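Local coordinates for serine-threonine phosphatase 2C (Toxoplasma gondii, PDB 2I44), which probably removes phosphate from phosphoserine and phosphothreonine of proteins as a metal-dependent PP2C-family phosphatase, here holding calcium ions, at residues Val125-Thr139 / Met225-Lys239. Numbering follows the deposited sequence.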
# COMPACT_ATOMS: atom_id res chain seq x y z
N VAL A 125 16.72 -2.39 -0.73
CA VAL A 125 17.51 -3.06 -1.76
C VAL A 125 18.95 -3.34 -1.31
O VAL A 125 19.52 -4.37 -1.66
CB VAL A 125 17.53 -2.24 -3.08
CG1 VAL A 125 18.50 -2.87 -4.08
CG2 VAL A 125 16.12 -2.20 -3.70
N LYS A 126 19.53 -2.43 -0.54
CA LYS A 126 20.88 -2.63 -0.03
C LYS A 126 20.85 -3.80 0.96
O LYS A 126 21.82 -4.55 1.08
CB LYS A 126 21.39 -1.37 0.67
CG LYS A 126 21.68 -0.22 -0.28
CD LYS A 126 22.06 1.03 0.48
CE LYS A 126 22.10 2.24 -0.43
NZ LYS A 126 22.31 3.49 0.35
N MSE A 127 19.74 -3.94 1.68
CA MSE A 127 19.61 -5.03 2.63
C MSE A 127 19.50 -6.33 1.84
O MSE A 127 20.08 -7.35 2.21
CB MSE A 127 18.37 -4.86 3.50
CG MSE A 127 18.43 -3.70 4.47
SE MSE A 127 16.81 -3.62 5.55
CE MSE A 127 17.13 -5.18 6.66
N CYS A 128 18.75 -6.28 0.74
CA CYS A 128 18.56 -7.45 -0.10
C CYS A 128 19.90 -7.88 -0.70
O CYS A 128 20.14 -9.07 -0.90
CB CYS A 128 17.57 -7.15 -1.23
SG CYS A 128 15.89 -6.83 -0.66
N GLU A 129 20.76 -6.90 -0.97
CA GLU A 129 22.08 -7.17 -1.52
C GLU A 129 22.95 -7.83 -0.46
O GLU A 129 23.72 -8.75 -0.75
CB GLU A 129 22.74 -5.86 -1.98
CG GLU A 129 24.20 -6.01 -2.39
CD GLU A 129 24.40 -7.07 -3.45
OE1 GLU A 129 23.84 -6.91 -4.56
OE2 GLU A 129 25.11 -8.07 -3.19
N GLN A 130 22.81 -7.35 0.77
CA GLN A 130 23.56 -7.89 1.90
C GLN A 130 23.19 -9.33 2.19
O GLN A 130 24.06 -10.20 2.26
CB GLN A 130 23.30 -7.06 3.16
CG GLN A 130 23.94 -5.68 3.16
CD GLN A 130 25.45 -5.75 3.03
OE1 GLN A 130 26.13 -6.35 3.88
NE2 GLN A 130 25.98 -5.15 1.97
N LEU A 131 21.90 -9.59 2.35
CA LEU A 131 21.42 -10.92 2.68
C LEU A 131 21.08 -11.81 1.48
O LEU A 131 20.42 -12.84 1.63
CB LEU A 131 20.20 -10.79 3.61
CG LEU A 131 20.40 -9.77 4.73
CD1 LEU A 131 19.15 -9.73 5.61
CD2 LEU A 131 21.62 -10.12 5.57
N ASN A 132 21.54 -11.41 0.30
CA ASN A 132 21.30 -12.19 -0.92
C ASN A 132 19.84 -12.52 -1.23
O ASN A 132 19.52 -13.66 -1.58
CB ASN A 132 22.11 -13.49 -0.90
CG ASN A 132 23.59 -13.25 -0.74
OD1 ASN A 132 24.15 -13.42 0.35
ND2 ASN A 132 24.25 -12.83 -1.82
N LYS A 133 18.96 -11.54 -1.10
CA LYS A 133 17.53 -11.72 -1.40
C LYS A 133 17.34 -11.17 -2.82
O LYS A 133 17.04 -9.99 -2.99
CB LYS A 133 16.69 -10.93 -0.40
CG LYS A 133 16.91 -11.33 1.05
CD LYS A 133 16.46 -12.76 1.29
CE LYS A 133 16.74 -13.20 2.71
NZ LYS A 133 16.18 -14.55 2.94
N ASP A 134 17.50 -12.02 -3.83
CA ASP A 134 17.40 -11.59 -5.22
C ASP A 134 16.06 -11.11 -5.74
O ASP A 134 16.01 -10.18 -6.54
CB ASP A 134 17.90 -12.69 -6.15
CG ASP A 134 19.38 -12.99 -5.96
OD1 ASP A 134 20.10 -12.14 -5.38
OD2 ASP A 134 19.81 -14.07 -6.40
N TYR A 135 14.96 -11.74 -5.31
CA TYR A 135 13.66 -11.35 -5.82
C TYR A 135 12.62 -10.96 -4.79
O TYR A 135 11.50 -10.58 -5.15
CB TYR A 135 13.13 -12.46 -6.72
CG TYR A 135 13.97 -12.68 -7.97
CD1 TYR A 135 13.82 -11.86 -9.09
CD2 TYR A 135 14.93 -13.69 -8.01
CE1 TYR A 135 14.61 -12.03 -10.23
CE2 TYR A 135 15.74 -13.87 -9.15
CZ TYR A 135 15.57 -13.03 -10.25
OH TYR A 135 16.35 -13.20 -11.37
N ALA A 136 12.95 -11.05 -3.51
CA ALA A 136 12.00 -10.68 -2.47
C ALA A 136 11.46 -9.29 -2.80
O ALA A 136 12.23 -8.33 -2.92
CB ALA A 136 12.67 -10.69 -1.10
N SER A 137 10.15 -9.19 -2.96
CA SER A 137 9.49 -7.94 -3.30
C SER A 137 8.22 -7.72 -2.47
O SER A 137 7.79 -8.60 -1.71
CB SER A 137 9.09 -7.93 -4.78
OG SER A 137 10.19 -8.19 -5.62
N SER A 138 7.62 -6.55 -2.63
CA SER A 138 6.39 -6.22 -1.93
C SER A 138 5.66 -5.05 -2.59
O SER A 138 6.28 -4.11 -3.11
CB SER A 138 6.68 -5.87 -0.46
OG SER A 138 5.50 -5.54 0.26
N THR A 139 4.33 -5.11 -2.58
CA THR A 139 3.55 -4.02 -3.12
C THR A 139 3.45 -3.06 -1.94
O THR A 139 3.94 -3.35 -0.84
CB THR A 139 2.11 -4.41 -3.42
OG1 THR A 139 1.46 -4.72 -2.18
CG2 THR A 139 2.03 -5.59 -4.36
N MSE A 225 12.95 -15.25 -10.89
CA MSE A 225 11.55 -14.98 -10.59
C MSE A 225 10.92 -13.88 -11.44
O MSE A 225 11.61 -13.06 -12.04
CB MSE A 225 11.39 -14.64 -9.11
CG MSE A 225 11.81 -15.76 -8.16
SE MSE A 225 10.64 -17.32 -8.25
CE MSE A 225 11.79 -18.53 -9.19
N GLN A 226 9.59 -13.89 -11.45
CA GLN A 226 8.77 -12.94 -12.19
C GLN A 226 7.71 -12.34 -11.28
O GLN A 226 7.38 -12.90 -10.24
CB GLN A 226 8.06 -13.65 -13.34
CG GLN A 226 8.97 -14.26 -14.37
CD GLN A 226 8.27 -15.33 -15.20
OE1 GLN A 226 7.90 -16.40 -14.68
NE2 GLN A 226 8.07 -15.05 -16.48
N LEU A 227 7.16 -11.20 -11.68
CA LEU A 227 6.12 -10.53 -10.90
C LEU A 227 4.99 -10.13 -11.82
O LEU A 227 5.20 -9.92 -13.02
CB LEU A 227 6.69 -9.29 -10.21
CG LEU A 227 7.85 -9.52 -9.24
CD1 LEU A 227 8.30 -8.19 -8.65
CD2 LEU A 227 7.41 -10.47 -8.13
N GLN A 228 3.79 -10.02 -11.27
CA GLN A 228 2.65 -9.62 -12.08
C GLN A 228 2.28 -8.15 -11.89
O GLN A 228 1.21 -7.72 -12.30
CB GLN A 228 1.47 -10.56 -11.82
CG GLN A 228 1.71 -11.92 -12.44
CD GLN A 228 0.63 -12.93 -12.11
OE1 GLN A 228 0.34 -13.19 -10.94
NE2 GLN A 228 0.03 -13.51 -13.14
N TYR A 229 3.17 -7.40 -11.26
CA TYR A 229 2.99 -5.96 -11.10
C TYR A 229 4.34 -5.34 -11.46
O TYR A 229 5.40 -5.93 -11.24
CB TYR A 229 2.52 -5.59 -9.68
CG TYR A 229 3.21 -6.25 -8.53
CD1 TYR A 229 4.31 -5.66 -7.92
CD2 TYR A 229 2.74 -7.45 -8.00
CE1 TYR A 229 4.93 -6.25 -6.81
CE2 TYR A 229 3.34 -8.05 -6.90
CZ TYR A 229 4.44 -7.44 -6.31
OH TYR A 229 5.04 -8.00 -5.22
N SER A 230 4.29 -4.14 -12.04
CA SER A 230 5.49 -3.46 -12.52
C SER A 230 6.21 -2.44 -11.63
O SER A 230 7.21 -1.84 -12.05
CB SER A 230 5.15 -2.81 -13.86
OG SER A 230 3.87 -2.23 -13.80
N ARG A 231 5.70 -2.22 -10.42
CA ARG A 231 6.33 -1.30 -9.48
C ARG A 231 6.26 -1.96 -8.11
O ARG A 231 5.26 -2.60 -7.77
CB ARG A 231 5.61 0.06 -9.48
CG ARG A 231 5.57 0.71 -10.85
CD ARG A 231 5.27 2.20 -10.76
NE ARG A 231 4.93 2.77 -12.06
CZ ARG A 231 4.67 4.05 -12.27
NH1 ARG A 231 4.71 4.91 -11.25
NH2 ARG A 231 4.33 4.48 -13.48
N ALA A 232 7.32 -1.81 -7.33
CA ALA A 232 7.35 -2.43 -6.01
C ALA A 232 8.61 -2.14 -5.22
O ALA A 232 9.59 -1.59 -5.73
CB ALA A 232 7.21 -3.94 -6.17
N PHE A 233 8.55 -2.51 -3.94
CA PHE A 233 9.70 -2.37 -3.06
C PHE A 233 10.47 -3.68 -3.26
O PHE A 233 9.86 -4.73 -3.45
CB PHE A 233 9.28 -2.30 -1.60
CG PHE A 233 8.85 -0.94 -1.15
CD1 PHE A 233 9.72 0.14 -1.24
CD2 PHE A 233 7.60 -0.75 -0.57
CE1 PHE A 233 9.35 1.39 -0.77
CE2 PHE A 233 7.22 0.50 -0.09
CZ PHE A 233 8.10 1.58 -0.19
N GLY A 234 11.79 -3.63 -3.22
CA GLY A 234 12.56 -4.86 -3.37
C GLY A 234 12.74 -5.29 -4.82
O GLY A 234 12.95 -4.46 -5.69
N GLY A 235 12.67 -6.60 -5.07
CA GLY A 235 12.86 -7.08 -6.42
C GLY A 235 14.25 -6.68 -6.91
O GLY A 235 14.41 -6.24 -8.05
N LYS A 236 15.26 -6.86 -6.06
CA LYS A 236 16.63 -6.49 -6.42
C LYS A 236 17.03 -6.83 -7.85
O LYS A 236 17.44 -5.96 -8.61
CB LYS A 236 17.63 -7.15 -5.45
CG LYS A 236 19.10 -6.82 -5.75
CD LYS A 236 20.04 -7.32 -4.65
CE LYS A 236 20.15 -8.83 -4.59
NZ LYS A 236 20.90 -9.40 -5.75
N ASP A 237 16.88 -8.09 -8.23
CA ASP A 237 17.27 -8.51 -9.58
C ASP A 237 16.28 -8.21 -10.71
O ASP A 237 16.33 -8.83 -11.77
CB ASP A 237 17.64 -10.00 -9.56
CG ASP A 237 18.93 -10.26 -8.78
OD1 ASP A 237 19.42 -9.31 -8.12
OD2 ASP A 237 19.46 -11.39 -8.83
N LEU A 238 15.39 -7.25 -10.47
CA LEU A 238 14.43 -6.82 -11.48
C LEU A 238 14.45 -5.29 -11.57
O LEU A 238 13.97 -4.70 -12.54
CB LEU A 238 13.01 -7.30 -11.14
CG LEU A 238 12.70 -8.79 -11.27
CD1 LEU A 238 11.27 -9.05 -10.82
CD2 LEU A 238 12.92 -9.26 -12.71
N LYS A 239 15.01 -4.66 -10.54
CA LYS A 239 15.07 -3.20 -10.48
C LYS A 239 15.87 -2.58 -11.64
O LYS A 239 15.74 -1.39 -11.91
CB LYS A 239 15.65 -2.75 -9.13
CG LYS A 239 14.70 -1.86 -8.28
CD LYS A 239 13.28 -2.43 -8.22
CE LYS A 239 12.32 -1.56 -7.40
NZ LYS A 239 12.34 -1.84 -5.93
O HOH W 1 23.78 -8.96 -6.19
O HOH W 2 15.15 -8.36 -3.63
O HOH W 3 16.07 -11.16 -13.19
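Tyr135 is clamped between Met225 and Asp237: Met225 CB stands 3.8 Å from the ring centroid over one face, Asp237 CB 4.1 Å over the opposite face, both CH-pi contacts, while Leu238 CG meets the edge. The backbones pair close by. Ser138 and Phe233 form an antiparallel hydrogen-bonded pair, with Phe233 N donating to Ser138 O at 2.9 Å; beyond it, Gly235 N reaches Ala136 O almost straight (176°), from above the carbonyl plane. Gly234 CA adds a CA-H...O contact to Ala136 O (3.5 Å). At the other end, past Ser138, Thr139 CG2 lies over the Tyr229 ring, 3.8 Å from its centroid.

The contact opens toward solvent at the tip of Lys236, beside exposed Glu129. The aliphatic chain is packed: its first two torsions are extended, laying CD beside Glu129 CA, and bends at chi3 and chi4 (69° and 71°) turn NZ back to salt bridges with Asp134 OD1 (2.9 Å), met from above the carboxylate plane, and Asp237 OD1. A water bridges Glu129 OE1 and Lys236 NZ. Asp134 OD1 and Asp237 OD2 come within 3.6 Å, probably offset by Lys236 and by Arg217, salt-bridged to Asp237 OD2.

The pairing adds short strand 233-234 to the start of strand 137-146, in one sheet of the PP2C beta-sandwich, with strand 53-62, bearing calcium ligand Asp60, alongside and helix 66-80 packing against Cys128 and Phe233.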